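Local coordinates for protein probable N-glycosylase/DNA lyase (Thermotoga maritima, PDB 3N0U) that belongs to the 8-oxoguanine DNA glycosylase family of the helix-hairpin-helix clan and folds as an all-helical chain, at residues Arg22-Ala27 against Glu196-Ser201; Arg164-His169 against Glu189-Val194; Thr46-Phe51 against Gly78-Pro83; Glu85-Lys90 against Lys101-Ile106. One frame throughout, in Å; residues are numbered along the deposited sequence. Where two conformers were deposited one is given.

The four contacts fall into two pairs on opposite sides of the chain's centre. Interactions 1 and 2, with centres about 15 Å apart, share helix 181-198: its middle packs on helix 160-168, and its end, with the turn that follows, receives an arginine from helix 13-44. Interactions 3 and 4, centres about 13 Å apart, touch directly, Phe-51 and Phe-79 both reaching Ile-106, and helices 78-81 and 84-93 follow each other in the chain. Interactions 3 and 4 close before interaction 2 opens, and interaction 1 spans all three. Helix 13-44, early in the chain, is thereby tied to helix 181-198, late in it, while interactions 3 and 4 knit helices between them beyond the centre.

Interaction 1: Arg22-Ala27 against Glu196-Ser201; sequences RIREEA and EAFGES
A stacked, salt-bridged arginine joins helix 13-44 to the C-terminal end of helix 181-198, where a Schellman motif ends the helix in this all-helical glycosylase fold. Arg-24 reaches across with an extended chain, its CG anti to the backbone N (chi1 -169°), and lays its guanidinium flat on the Phe-198 ring. The planes are 8° apart, and Arg-24 CZ sits 3.8 Å from the Phe-198 ring centroid, a cation-pi stack over the face. An aromatic ring suits this place: one face takes the charge, while Leu-17 and Leu-20 pack on the side chain.

The rim of the guanidinium does the polar work. NH1 and NH2 of Arg-24 grip Phe-198 O end-on, at 2.9 and 2.8 Å; the partly negative C-terminal end of the helix would be expected to welcome this positive group. Gly-199 takes a positive phi (87°), at which a CB would press on the carbonyl O of Phe-198, and the turn brings Glu-200 round to the same guanidinium. Glu-21 forms a second salt bridge with Arg-24 NH2. Arg-24 NH1 donates to the anti lone pair of Glu-200 OE2 at 2.9 Å, and a water that accepts from Arg-24 NE donates to the same OE2.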
loop_
_atom_site.group_PDB
_atom_site.type_symbol
_atom_site.label_atom_id
_atom_site.label_comp_id
_atom_site.label_asym_id
_atom_site.label_seq_id
_atom_site.Cartn_x
_atom_site.Cartn_y
_atom_site.Cartn_z
ATOM N N ARG A 22 -10.247 -0.023 21.534
ATOM C CA ARG A 22 -10.386 1.271 22.182
ATOM C C ARG A 22 -10.319 2.440 21.204
ATOM O O ARG A 22 -10.875 3.508 21.488
ATOM C CB ARG A 22 -9.314 1.475 23.248
ATOM C CG ARG A 22 -9.407 0.560 24.453
ATOM C CD ARG A 22 -8.284 0.892 25.433
ATOM N NE ARG A 22 -8.155 -0.114 26.481
ATOM C CZ ARG A 22 -7.174 -1.015 26.553
ATOM N NH1 ARG A 22 -6.202 -1.035 25.647
ATOM N NH2 ARG A 22 -7.158 -1.892 27.551
ATOM N N ILE A 23 -9.650 2.258 20.066
ATOM C CA ILE A 23 -9.586 3.339 19.075
ATOM C C ILE A 23 -10.577 3.152 17.951
ATOM O O ILE A 23 -10.700 4.013 17.088
ATOM C CB ILE A 23 -8.156 3.578 18.490
ATOM C CG1 ILE A 23 -7.552 2.336 17.848
ATOM C CG2 ILE A 23 -7.212 4.097 19.586
ATOM C CD1 ILE A 23 -8.117 1.954 16.502
ATOM N N ARG A 24 -11.298 2.039 17.959
ATOM C CA ARG A 24 -12.122 1.688 16.810
ATOM C C ARG A 24 -13.180 2.729 16.491
ATOM O O ARG A 24 -13.339 3.134 15.343
ATOM C CB ARG A 24 -12.777 0.336 17.037
ATOM C CG ARG A 24 -13.439 -0.229 15.802
ATOM C CD ARG A 24 -14.080 -1.580 16.150
ATOM N NE ARG A 24 -14.353 -2.366 14.949
ATOM C CZ ARG A 24 -14.284 -3.684 14.885
ATOM N NH1 ARG A 24 -14.534 -4.274 13.734
ATOM N NH2 ARG A 24 -13.992 -4.417 15.971
ATOM N N GLU A 25 -13.897 3.192 17.506
ATOM C CA GLU A 25 -15.025 4.082 17.258
ATOM C C GLU A 25 -14.534 5.387 16.662
ATOM O O GLU A 25 -15.118 5.904 15.725
ATOM C CB GLU A 25 -15.765 4.360 18.559
ATOM C CG GLU A 25 -16.943 5.301 18.409
ATOM C CD GLU A 25 -17.549 5.684 19.755
ATOM O OE1 GLU A 25 -17.892 6.875 19.943
ATOM O OE2 GLU A 25 -17.676 4.793 20.628
ATOM N N GLU A 26 -13.448 5.910 17.202
ATOM C CA GLU A 26 -12.958 7.194 16.732
ATOM C C GLU A 26 -12.298 7.109 15.366
ATOM O O GLU A 26 -12.308 8.082 14.607
ATOM C CB GLU A 26 -12.021 7.847 17.765
ATOM C CG GLU A 26 -10.659 7.231 17.928
ATOM C CD GLU A 26 -9.972 7.731 19.191
ATOM O OE1 GLU A 26 -8.776 8.087 19.134
ATOM O OE2 GLU A 26 -10.627 7.738 20.241
ATOM N N ALA A 27 -11.684 5.967 15.074
ATOM C CA ALA A 27 -10.966 5.796 13.826
ATOM C C ALA A 27 -11.912 5.447 12.698
ATOM O O ALA A 27 -11.625 5.732 11.540
ATOM C CB ALA A 27 -9.879 4.737 13.961
ATOM N N GLU A 196 -9.850 -11.000 11.103
ATOM C CA GLU A 196 -11.127 -11.686 11.232
ATOM C C GLU A 196 -11.610 -11.684 12.677
ATOM O O GLU A 196 -12.801 -11.483 12.931
ATOM C CB GLU A 196 -10.993 -13.122 10.723
ATOM C CG GLU A 196 -12.289 -13.871 10.640
ATOM C CD GLU A 196 -12.113 -15.227 9.966
ATOM O OE1 GLU A 196 -11.182 -15.974 10.355
ATOM O OE2 GLU A 196 -12.889 -15.531 9.034
ATOM N N ALA A 197 -10.688 -11.865 13.621
ATOM C CA ALA A 197 -11.032 -11.818 15.048
ATOM C C ALA A 197 -11.578 -10.449 15.445
ATOM O O ALA A 197 -12.445 -10.336 16.304
ATOM C CB ALA A 197 -9.826 -12.167 15.909
ATOM N N PHE A 198 -11.064 -9.414 14.799
ATOM C CA PHE A 198 -11.489 -8.045 15.048
ATOM C C PHE A 198 -12.794 -7.733 14.301
ATOM O O PHE A 198 -13.507 -6.809 14.655
ATOM C CB PHE A 198 -10.347 -7.130 14.581
ATOM C CG PHE A 198 -10.504 -5.676 14.927
ATOM C CD1 PHE A 198 -10.395 -5.250 16.229
ATOM C CD2 PHE A 198 -10.675 -4.737 13.935
ATOM C CE1 PHE A 198 -10.509 -3.890 16.551
ATOM C CE2 PHE A 198 -10.785 -3.388 14.234
ATOM C CZ PHE A 198 -10.682 -2.960 15.544
ATOM N N GLY A 199 -13.097 -8.490 13.253
ATOM C CA GLY A 199 -14.272 -8.211 12.441
ATOM C C GLY A 199 -14.058 -7.209 11.312
ATOM O O GLY A 199 -14.987 -6.498 10.941
ATOM N N GLU A 200 -12.846 -7.137 10.764
ATOM C CA GLU A 200 -12.579 -6.293 9.590
ATOM C C GLU A 200 -11.827 -7.055 8.517
ATOM O O GLU A 200 -11.092 -7.998 8.799
ATOM C CB GLU A 200 -11.744 -5.053 9.956
ATOM C CG GLU A 200 -12.401 -4.080 10.917
ATOM C CD GLU A 200 -13.593 -3.333 10.323
ATOM O OE1 GLU A 200 -13.596 -3.071 9.105
ATOM O OE2 GLU A 200 -14.531 -2.997 11.095
ATOM N N SER A 201 -12.012 -6.633 7.274
ATOM C CA SER A 201 -11.216 -7.139 6.172
ATOM C C SER A 201 -9.757 -6.728 6.348
ATOM O O SER A 201 -9.467 -5.709 6.958
ATOM C CB SER A 201 -11.728 -6.557 4.859
ATOM O OG SER A 201 -11.466 -5.157 4.819
HETATM O O HOH W 1 -15.125 -0.790 12.700
#

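Interaction 2: Arg164-His169 against Glu189-Val194; sequences RLMKRH and EILRKV
Met-166 reaches from helix 160-168 to the side of helix 181-198, and its thioether meets Ile-190 and Leu-191 obliquely. The chain leaves with CG anti to the carbonyl carbon, runs straight through chi2 and then bends at chi3 (77°), a turn that carries the terminal methyl toward Ile-190. There Met-166 CE lies 3.7 Å from Ile-190 CG2, the branch of isoleucine that stands anti to its own backbone N. The same CE is 4.0 Å from Leu-191 CB, so one methyl touches two consecutive residues of the helix. Further back along the methionine, SD and CG each lie 4.0 Å from Leu-191 CD1. Leucine thus meets the thioether with both its root and one tip, while isoleucine meets the methyl chiefly through CG2, with CB behind it. A flexible, unbranched methionine suits this place because it can bend to fit two branched neighbours.

Away from the interface, Arg-192 grips Glu-189 side-on through NE and NH2, one to each carboxylate oxygen, and Lys-193 NZ joins OE2 to complete a salt-bridge network. Just past the end of helix 160-168, His-169 ND1 donates to Leu-165 O, 3.0 Å away. This is apolar packing between two helices of the all-helical glycosylase fold.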
loop_
_atom_site.group_PDB
_atom_site.type_symbol
_atom_site.label_atom_id
_atom_site.label_comp_id
_atom_site.label_asym_id
_atom_site.label_seq_id
_atom_site.Cartn_x
_atom_site.Cartn_y
_atom_site.Cartn_z
ATOM N N ARG A 164 6.555 -5.162 12.754
ATOM C CA ARG A 164 7.024 -4.955 14.113
ATOM C C ARG A 164 5.899 -5.146 15.117
ATOM O O ARG A 164 6.143 -5.651 16.208
ATOM C CB ARG A 164 7.705 -3.595 14.270
ATOM C CG ARG A 164 9.120 -3.562 13.651
ATOM C CD ARG A 164 9.866 -2.273 13.979
ATOM N NE ARG A 164 8.997 -1.113 13.799
ATOM C CZ ARG A 164 9.044 -0.284 12.760
ATOM N NH1 ARG A 164 9.948 -0.457 11.798
ATOM N NH2 ARG A 164 8.191 0.732 12.694
ATOM N N LEU A 165 4.675 -4.760 14.757
ATOM C CA LEU A 165 3.518 -5.019 15.618
ATOM C C LEU A 165 3.277 -6.514 15.770
ATOM O O LEU A 165 2.949 -6.994 16.850
ATOM C CB LEU A 165 2.241 -4.389 15.060
ATOM C CG LEU A 165 1.854 -3.002 15.528
ATOM C CD1 LEU A 165 0.525 -2.659 14.889
ATOM C CD2 LEU A 165 1.762 -2.919 17.042
ATOM N N MET A 166 3.402 -7.244 14.671
ATOM C CA MET A 166 3.175 -8.676 14.701
ATOM C C MET A 166 4.231 -9.369 15.548
ATOM O O MET A 166 3.928 -10.299 16.267
ATOM C CB MET A 166 3.173 -9.245 13.290
ATOM C CG MET A 166 1.999 -8.767 12.442
ATOM S SD MET A 166 2.031 -9.515 10.794
ATOM C CE MET A 166 1.413 -11.153 11.193
ATOM N N LYS A 167 5.475 -8.916 15.465
ATOM C CA LYS A 167 6.542 -9.528 16.243
ATOM C C LYS A 167 6.370 -9.211 17.731
ATOM O O LYS A 167 6.518 -10.076 18.573
ATOM C CB LYS A 167 7.921 -9.068 15.735
ATOM C CG LYS A 167 9.102 -9.670 16.496
ATOM C CD LYS A 167 10.430 -9.313 15.836
ATOM C CE LYS A 167 11.596 -10.050 16.479
ATOM N NZ LYS A 167 11.730 -9.732 17.925
ATOM N N ARG A 168 6.035 -7.968 18.043
ATOM C CA ARG A 168 5.886 -7.527 19.425
ATOM C C ARG A 168 4.760 -8.279 20.132
ATOM O O ARG A 168 4.776 -8.431 21.348
ATOM C CB ARG A 168 5.602 -6.026 19.445
ATOM C CG ARG A 168 5.304 -5.419 20.809
ATOM C CD ARG A 168 4.775 -3.983 20.651
ATOM N NE ARG A 168 5.220 -3.366 19.397
ATOM C CZ ARG A 168 4.650 -2.305 18.828
ATOM N NH1 ARG A 168 3.598 -1.722 19.394
ATOM N NH2 ARG A 168 5.133 -1.829 17.684
ATOM N N HIS A 169 3.782 -8.754 19.371
ATOM C CA HIS A 169 2.641 -9.436 19.969
ATOM C C HIS A 169 2.657 -10.936 19.718
ATOM O O HIS A 169 1.637 -11.618 19.866
ATOM C CB HIS A 169 1.341 -8.800 19.489
ATOM C CG HIS A 169 1.136 -7.429 20.036
ATOM N ND1 HIS A 169 1.521 -6.290 19.359
ATOM C CD2 HIS A 169 0.641 -7.013 21.222
ATOM C CE1 HIS A 169 1.239 -5.231 20.094
ATOM N NE2 HIS A 169 0.711 -5.642 21.231
ATOM N N GLU A 189 -1.567 -14.551 6.022
ATOM C CA GLU A 189 -2.664 -15.370 6.522
ATOM C C GLU A 189 -2.739 -15.282 8.049
ATOM O O GLU A 189 -3.825 -15.303 8.619
ATOM C CB GLU A 189 -2.523 -16.824 6.048
ATOM C CG GLU A 189 -3.520 -17.795 6.669
ATOM C CD GLU A 189 -4.979 -17.495 6.312
ATOM O OE1 GLU A 189 -5.245 -16.754 5.340
ATOM O OE2 GLU A 189 -5.875 -18.013 7.009
ATOM N N ILE A 190 -1.588 -15.198 8.715
ATOM C CA ILE A 190 -1.569 -14.959 10.154
ATOM C C ILE A 190 -2.319 -13.667 10.501
ATOM O O ILE A 190 -3.162 -13.631 11.396
ATOM C CB ILE A 190 -0.128 -14.848 10.668
ATOM C CG1 ILE A 190 0.569 -16.205 10.561
ATOM C CG2 ILE A 190 -0.104 -14.351 12.086
ATOM C CD1 ILE A 190 2.037 -16.194 11.008
ATOM N N LEU A 191 -2.008 -12.595 9.786
ATOM C CA LEU A 191 -2.656 -11.323 10.041
ATOM C C LEU A 191 -4.125 -11.352 9.638
ATOM O O LEU A 191 -4.921 -10.609 10.206
ATOM C CB LEU A 191 -1.937 -10.188 9.305
ATOM C CG LEU A 191 -2.230 -8.773 9.818
ATOM C CD1 LEU A 191 -1.815 -8.618 11.250
ATOM C CD2 LEU A 191 -1.508 -7.731 8.966
ATOM N N ARG A 192 -4.481 -12.178 8.654
ATOM C CA ARG A 192 -5.873 -12.256 8.227
ATOM C C ARG A 192 -6.706 -12.800 9.360
ATOM O O ARG A 192 -7.821 -12.354 9.584
ATOM C CB ARG A 192 -6.066 -13.135 6.988
ATOM C CG ARG A 192 -7.480 -13.038 6.419
ATOM C CD ARG A 192 -7.860 -14.210 5.500
ATOM N NE ARG A 192 -7.814 -15.503 6.192
ATOM C CZ ARG A 192 -8.684 -15.916 7.113
ATOM N NH1 ARG A 192 -9.697 -15.142 7.486
ATOM N NH2 ARG A 192 -8.536 -17.112 7.673
ATOM N N LYS A 193 -6.172 -13.783 10.068
ATOM C CA LYS A 193 -6.922 -14.358 11.173
ATOM C C LYS A 193 -7.119 -13.330 12.286
ATOM O O LYS A 193 -8.146 -13.336 12.950
ATOM C CB LYS A 193 -6.253 -15.630 11.697
ATOM C CG LYS A 193 -6.299 -16.797 10.707
ATOM C CD LYS A 193 -5.489 -17.985 11.228
ATOM C CE LYS A 193 -5.851 -19.290 10.512
ATOM N NZ LYS A 193 -4.973 -19.596 9.350
ATOM N N VAL A 194 -6.155 -12.429 12.471
ATOM C CA VAL A 194 -6.299 -11.375 13.470
ATOM C C VAL A 194 -7.366 -10.379 13.020
ATOM O O VAL A 194 -8.203 -9.955 13.810
ATOM C CB VAL A 194 -4.983 -10.625 13.708
ATOM C CG1 VAL A 194 -5.171 -9.552 14.768
ATOM C CG2 VAL A 194 -3.875 -11.610 14.122
#

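Interaction 3: Thr46-Phe51 against Gly78-Pro83; sequences TEEDLF and GFVHLP
The first turn of helix 47-59 and the short helix 78-81 approach most closely at Glu-48 and Val-80, whose CA atoms lie 6.9 Å apart. The two methyls of Val-80 touch Glu-48 and Phe-51: CG1 is 3.7 Å from Glu-48 OE2, while CG2 lies 4.0 Å from Phe-51 CD1. The extended glutamate crosses the valine at about a right angle, its CB and CG against CG2, and its OE1 is salt-bridged to Lys-77. Beta-branched valine suits the position, CG2 lying between the glutamate stem and Phe-51. Helix 47-59 starts with a capping box, in which Asp-49 N donates to Thr-46 OG1 at 3.0 Å and Thr-46 N donates to Asp-49 OD2. The first bond satisfies a first-turn amide; the second closes the box. Phe-51 leaves the helix with CG anti to its backbone N (chi1 -170°) and brings its ring edge to the other helix. Phe-79 O lies at that edge, near the ring plane, 3.3 Å from Phe-51 CE1, and accepts a hydrogen bond from Arg-110 NH2.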
loop_
_atom_site.group_PDB
_atom_site.type_symbol
_atom_site.label_atom_id
_atom_site.label_comp_id
_atom_site.label_asym_id
_atom_site.label_seq_id
_atom_site.Cartn_x
_atom_site.Cartn_y
_atom_site.Cartn_z
ATOM N N THR A 46 -9.502 6.088 -14.299
ATOM C CA THR A 46 -8.970 5.821 -15.620
ATOM C C THR A 46 -7.651 5.088 -15.491
ATOM O O THR A 46 -7.109 4.956 -14.388
ATOM C CB THR A 46 -8.690 7.124 -16.378
ATOM O OG1 THR A 46 -7.725 7.884 -15.643
ATOM C CG2 THR A 46 -9.964 7.962 -16.546
ATOM N N GLU A 47 -7.125 4.614 -16.609
ATOM C CA GLU A 47 -5.805 3.996 -16.599
ATOM C C GLU A 47 -4.775 4.944 -16.006
ATOM O O GLU A 47 -3.937 4.543 -15.212
ATOM C CB GLU A 47 -5.372 3.577 -18.013
ATOM C CG GLU A 47 -6.145 2.406 -18.581
ATOM C CD GLU A 47 -5.676 1.045 -18.050
ATOM O OE1 GLU A 47 -4.516 0.942 -17.591
ATOM O OE2 GLU A 47 -6.465 0.073 -18.112
ATOM N N GLU A 48 -4.822 6.209 -16.391
ATOM C CA GLU A 48 -3.867 7.161 -15.854
ATOM C C GLU A 48 -4.057 7.404 -14.369
ATOM O O GLU A 48 -3.067 7.544 -13.643
ATOM C CB GLU A 48 -3.924 8.471 -16.617
ATOM C CG GLU A 48 -3.412 8.333 -18.047
ATOM C CD GLU A 48 -3.301 9.653 -18.775
ATOM O OE1 GLU A 48 -3.661 10.693 -18.186
ATOM O OE2 GLU A 48 -2.850 9.640 -19.945
ATOM N N ASP A 49 -5.304 7.453 -13.902
ATOM C CA ASP A 49 -5.540 7.599 -12.468
ATOM C C ASP A 49 -4.918 6.416 -11.695
ATOM O O ASP A 49 -4.307 6.569 -10.619
ATOM C CB ASP A 49 -7.043 7.620 -12.165
ATOM C CG ASP A 49 -7.757 8.853 -12.691
ATOM O OD1 ASP A 49 -7.106 9.911 -12.882
ATOM O OD2 ASP A 49 -9.005 8.762 -12.891
ATOM N N LEU A 50 -5.099 5.218 -12.223
ATOM C CA LEU A 50 -4.557 4.038 -11.576
ATOM C C LEU A 50 -3.030 4.070 -11.636
ATOM O O LEU A 50 -2.353 3.682 -10.690
ATOM C CB LEU A 50 -5.085 2.770 -12.253
ATOM C CG LEU A 50 -6.587 2.530 -12.069
ATOM C CD1 LEU A 50 -7.024 1.393 -12.934
ATOM C CD2 LEU A 50 -6.902 2.226 -10.620
ATOM N N PHE A 51 -2.484 4.547 -12.746
ATOM C CA PHE A 51 -1.038 4.641 -12.885
ATOM C C PHE A 51 -0.431 5.593 -11.852
ATOM O O PHE A 51 0.663 5.357 -11.326
ATOM C CB PHE A 51 -0.641 5.111 -14.291
ATOM C CG PHE A 51 0.826 5.001 -14.535
ATOM C CD1 PHE A 51 1.662 6.095 -14.371
ATOM C CD2 PHE A 51 1.384 3.774 -14.835
ATOM C CE1 PHE A 51 3.024 5.970 -14.575
ATOM C CE2 PHE A 51 2.734 3.645 -15.008
ATOM C CZ PHE A 51 3.555 4.739 -14.875
ATOM N N GLY A 78 2.220 14.119 -14.352
ATOM C CA GLY A 78 3.622 14.069 -14.729
ATOM C C GLY A 78 4.169 12.647 -14.650
ATOM O O GLY A 78 5.101 12.284 -15.361
ATOM N N PHE A 79 3.610 11.823 -13.771
ATOM C CA PHE A 79 4.055 10.433 -13.707
ATOM C C PHE A 79 3.863 9.731 -15.049
ATOM O O PHE A 79 4.589 8.803 -15.370
ATOM C CB PHE A 79 3.295 9.642 -12.650
ATOM C CG PHE A 79 3.592 10.060 -11.235
ATOM C CD1 PHE A 79 4.899 10.171 -10.786
ATOM C CD2 PHE A 79 2.562 10.368 -10.370
ATOM C CE1 PHE A 79 5.178 10.544 -9.479
ATOM C CE2 PHE A 79 2.820 10.749 -9.079
ATOM C CZ PHE A 79 4.144 10.843 -8.627
ATOM N N VAL A 80 2.847 10.156 -15.796
ATOM C CA VAL A 80 2.519 9.556 -17.081
ATOM C C VAL A 80 3.377 10.110 -18.213
ATOM O O VAL A 80 3.831 9.348 -19.080
ATOM C CB VAL A 80 1.029 9.802 -17.427
ATOM C CG1 VAL A 80 0.683 9.260 -18.811
ATOM C CG2 VAL A 80 0.149 9.158 -16.395
ATOM N N HIS A 81 3.614 11.423 -18.227
ATOM C CA HIS A 81 4.169 12.021 -19.431
ATOM C C HIS A 81 5.575 12.599 -19.323
ATOM O O HIS A 81 6.207 12.823 -20.356
ATOM C CB HIS A 81 3.204 13.081 -20.002
ATOM C CG HIS A 81 3.040 14.289 -19.132
ATOM N ND1 HIS A 81 4.015 15.263 -19.011
ATOM C CD2 HIS A 81 2.011 14.692 -18.347
ATOM C CE1 HIS A 81 3.600 16.196 -18.174
ATOM N NE2 HIS A 81 2.383 15.875 -17.765
ATOM N N LEU A 82 6.079 12.872 -18.124
ATOM C CA LEU A 82 7.375 13.543 -18.046
ATOM C C LEU A 82 8.535 12.653 -18.480
ATOM O O LEU A 82 8.558 11.460 -18.181
ATOM C CB LEU A 82 7.670 14.029 -16.629
ATOM C CG LEU A 82 6.865 15.223 -16.132
ATOM C CD1 LEU A 82 7.131 15.440 -14.656
ATOM C CD2 LEU A 82 7.229 16.488 -16.881
ATOM N N PRO A 83 9.526 13.242 -19.159
ATOM C CA PRO A 83 10.739 12.453 -19.414
ATOM C C PRO A 83 11.464 12.134 -18.130
ATOM O O PRO A 83 11.294 12.832 -17.139
ATOM C CB PRO A 83 11.610 13.378 -20.279
ATOM C CG PRO A 83 10.763 14.492 -20.662
ATOM C CD PRO A 83 9.649 14.609 -19.672
#

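Interaction 4: Glu85-Lys90 against Lys101-Ile106; sequences EELAEK and KRAEFI
Two alanines let helices 84-93 and 99-109 approach closely in this helix-helix contact of the all-helical glycosylase fold. The axes of segments 85-90 and 101-106, taken N to C, run at 132° to each other and come within 8.5 Å. At the nearest point the CA atoms of Ala-88 and Ala-103 are 5.1 Å apart, a spacing to which small side chains are well suited. Their CB atoms meet at 3.8 Å, and Ala-103 CB also rests against the backbone of the other helix, 3.7 Å from Ala-88 N.

Beside the alanines, Leu-87 extends the buried part of the contact toward Ile-106. Its CG stands anti to the backbone N (chi1 180°), which points the branched end across the interface. There CG lies 4.0 Å from Ala-103 CB. Leucine has the length to reach past the alanine to Ile-106, which in turn touches Phe-51 and Ser-55 of helix 47-59.

The outer sides of the helices are different in character. Glu-85 and Glu-86 are exposed, and charged residues suit such surfaces. On the second helix Lys-101 and Glu-104 direct their CB atoms away from the partner, and Lys-101 NZ bridges to Glu-104 OE1 at 2.8 Å, one turn apart along the same helix. Back in the buried part, Leu-87 and Ile-106 cross at about a right angle, with Leu-87 CD2 3.8 Å from Ile-106 CG2.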
loop_
_atom_site.group_PDB
_atom_site.type_symbol
_atom_site.label_atom_id
_atom_site.label_comp_id
_atom_site.label_asym_id
_atom_site.label_seq_id
_atom_site.Cartn_x
_atom_site.Cartn_y
_atom_site.Cartn_z
ATOM N N GLU A 85 14.451 12.610 -16.891
ATOM C CA GLU A 85 15.264 13.602 -16.180
ATOM C C GLU A 85 14.382 14.617 -15.456
ATOM O O GLU A 85 14.670 14.996 -14.307
ATOM C CB GLU A 85 16.229 14.323 -17.130
ATOM C CG GLU A 85 17.086 15.408 -16.443
ATOM C CD GLU A 85 18.093 16.087 -17.384
ATOM O OE1 GLU A 85 17.712 16.477 -18.514
ATOM O OE2 GLU A 85 19.272 16.240 -16.984
ATOM N N GLU A 86 13.294 15.037 -16.098
ATOM C CA GLU A 86 12.397 15.996 -15.477
ATOM C C GLU A 86 11.616 15.370 -14.319
ATOM O O GLU A 86 11.333 16.034 -13.319
ATOM C CB GLU A 86 11.424 16.579 -16.510
ATOM C CG GLU A 86 12.003 17.746 -17.339
ATOM C CD GLU A 86 12.985 17.306 -18.415
ATOM O OE1 GLU A 86 13.021 16.099 -18.745
ATOM O OE2 GLU A 86 13.716 18.178 -18.943
ATOM N N LEU A 87 11.225 14.117 -14.460
ATOM C CA LEU A 87 10.553 13.429 -13.368
ATOM C C LEU A 87 11.495 13.276 -12.178
ATOM O O LEU A 87 11.115 13.520 -11.040
ATOM C CB LEU A 87 10.050 12.066 -13.834
ATOM C CG LEU A 87 9.328 11.235 -12.771
ATOM C CD1 LEU A 87 8.178 12.043 -12.180
ATOM C CD2 LEU A 87 8.849 9.929 -13.371
ATOM N N ALA A 88 12.737 12.884 -12.431
ATOM C CA ALA A 88 13.699 12.756 -11.334
ATOM C C ALA A 88 13.887 14.098 -10.637
ATOM O O ALA A 88 14.012 14.163 -9.405
ATOM C CB ALA A 88 15.026 12.225 -11.841
ATOM N N GLU A 89 13.923 15.180 -11.412
ATOM C CA GLU A 89 14.113 16.490 -10.799
ATOM C C GLU A 89 12.929 16.844 -9.893
ATOM O O GLU A 89 13.115 17.376 -8.796
ATOM C CB GLU A 89 14.338 17.568 -11.855
ATOM C CG GLU A 89 14.466 18.970 -11.276
ATOM C CD GLU A 89 15.589 19.098 -10.247
ATOM O OE1 GLU A 89 16.626 18.414 -10.386
ATOM O OE2 GLU A 89 15.432 19.898 -9.298
ATOM N N LYS A 90 11.703 16.557 -10.331
ATOM C CA LYS A 90 10.546 16.856 -9.492
ATOM C C LYS A 90 10.526 15.975 -8.239
ATOM O O LYS A 90 10.138 16.432 -7.166
ATOM C CB LYS A 90 9.240 16.702 -10.262
ATOM C CG LYS A 90 9.029 17.763 -11.349
ATOM C CD LYS A 90 7.573 17.881 -11.717
ATOM C CE LYS A 90 7.304 19.095 -12.624
ATOM N NZ LYS A 90 5.862 19.441 -12.556
ATOM N N LYS A 101 16.372 6.636 -9.247
ATOM C CA LYS A 101 15.933 5.265 -9.400
ATOM C C LYS A 101 14.406 5.162 -9.405
ATOM O O LYS A 101 13.833 4.400 -10.183
ATOM C CB LYS A 101 16.558 4.389 -8.302
ATOM C CG LYS A 101 16.572 2.932 -8.632
ATOM C CD LYS A 101 17.465 2.659 -9.868
ATOM C CE LYS A 101 16.695 2.015 -10.993
ATOM N NZ LYS A 101 17.632 1.452 -12.012
ATOM N N ARG A 102 13.721 5.898 -8.543
ATOM C CA ARG A 102 12.259 5.848 -8.541
ATOM C C ARG A 102 11.703 6.387 -9.849
ATOM O O ARG A 102 10.728 5.853 -10.379
ATOM C CB ARG A 102 11.667 6.626 -7.364
ATOM C CG ARG A 102 12.065 6.104 -5.987
ATOM C CD ARG A 102 11.542 4.701 -5.679
ATOM N NE ARG A 102 12.139 4.242 -4.425
ATOM C CZ ARG A 102 13.364 3.732 -4.311
ATOM N NH1 ARG A 102 14.142 3.567 -5.385
ATOM N NH2 ARG A 102 13.818 3.388 -3.119
ATOM N N ALA A 103 12.310 7.441 -10.378
ATOM C CA ALA A 103 11.876 7.979 -11.673
ATOM C C ALA A 103 12.011 6.905 -12.751
ATOM O O ALA A 103 11.134 6.762 -13.602
ATOM C CB ALA A 103 12.677 9.201 -12.044
ATOM N N GLU A 104 13.109 6.159 -12.715
ATOM C CA GLU A 104 13.356 5.127 -13.709
ATOM C C GLU A 104 12.308 4.028 -13.630
ATOM O O GLU A 104 11.796 3.568 -14.665
ATOM C CB GLU A 104 14.765 4.557 -13.536
ATOM C CG GLU A 104 15.855 5.533 -13.973
ATOM C CD GLU A 104 17.271 5.081 -13.691
ATOM O OE1 GLU A 104 17.463 3.973 -13.164
ATOM O OE2 GLU A 104 18.201 5.852 -14.020
ATOM N N PHE A 105 11.974 3.617 -12.410
ATOM C CA PHE A 105 10.918 2.631 -12.208
ATOM C C PHE A 105 9.603 3.094 -12.817
ATOM O O PHE A 105 8.941 2.340 -13.527
ATOM C CB PHE A 105 10.668 2.359 -10.721
ATOM C CG PHE A 105 11.794 1.679 -10.005
ATOM C CD1 PHE A 105 12.745 0.939 -10.674
ATOM C CD2 PHE A 105 11.889 1.792 -8.630
ATOM C CE1 PHE A 105 13.774 0.321 -9.978
ATOM C CE2 PHE A 105 12.891 1.167 -7.929
ATOM C CZ PHE A 105 13.844 0.436 -8.602
ATOM N N ILE A 106 9.226 4.334 -12.526
ATOM C CA ILE A 106 7.937 4.873 -12.971
ATOM C C ILE A 106 7.904 4.928 -14.506
ATOM O O ILE A 106 6.907 4.519 -15.148
ATOM C CB ILE A 106 7.650 6.240 -12.315
ATOM C CG1 ILE A 106 7.371 6.016 -10.831
ATOM C CG2 ILE A 106 6.462 6.943 -12.964
ATOM C CD1 ILE A 106 7.500 7.272 -9.979
#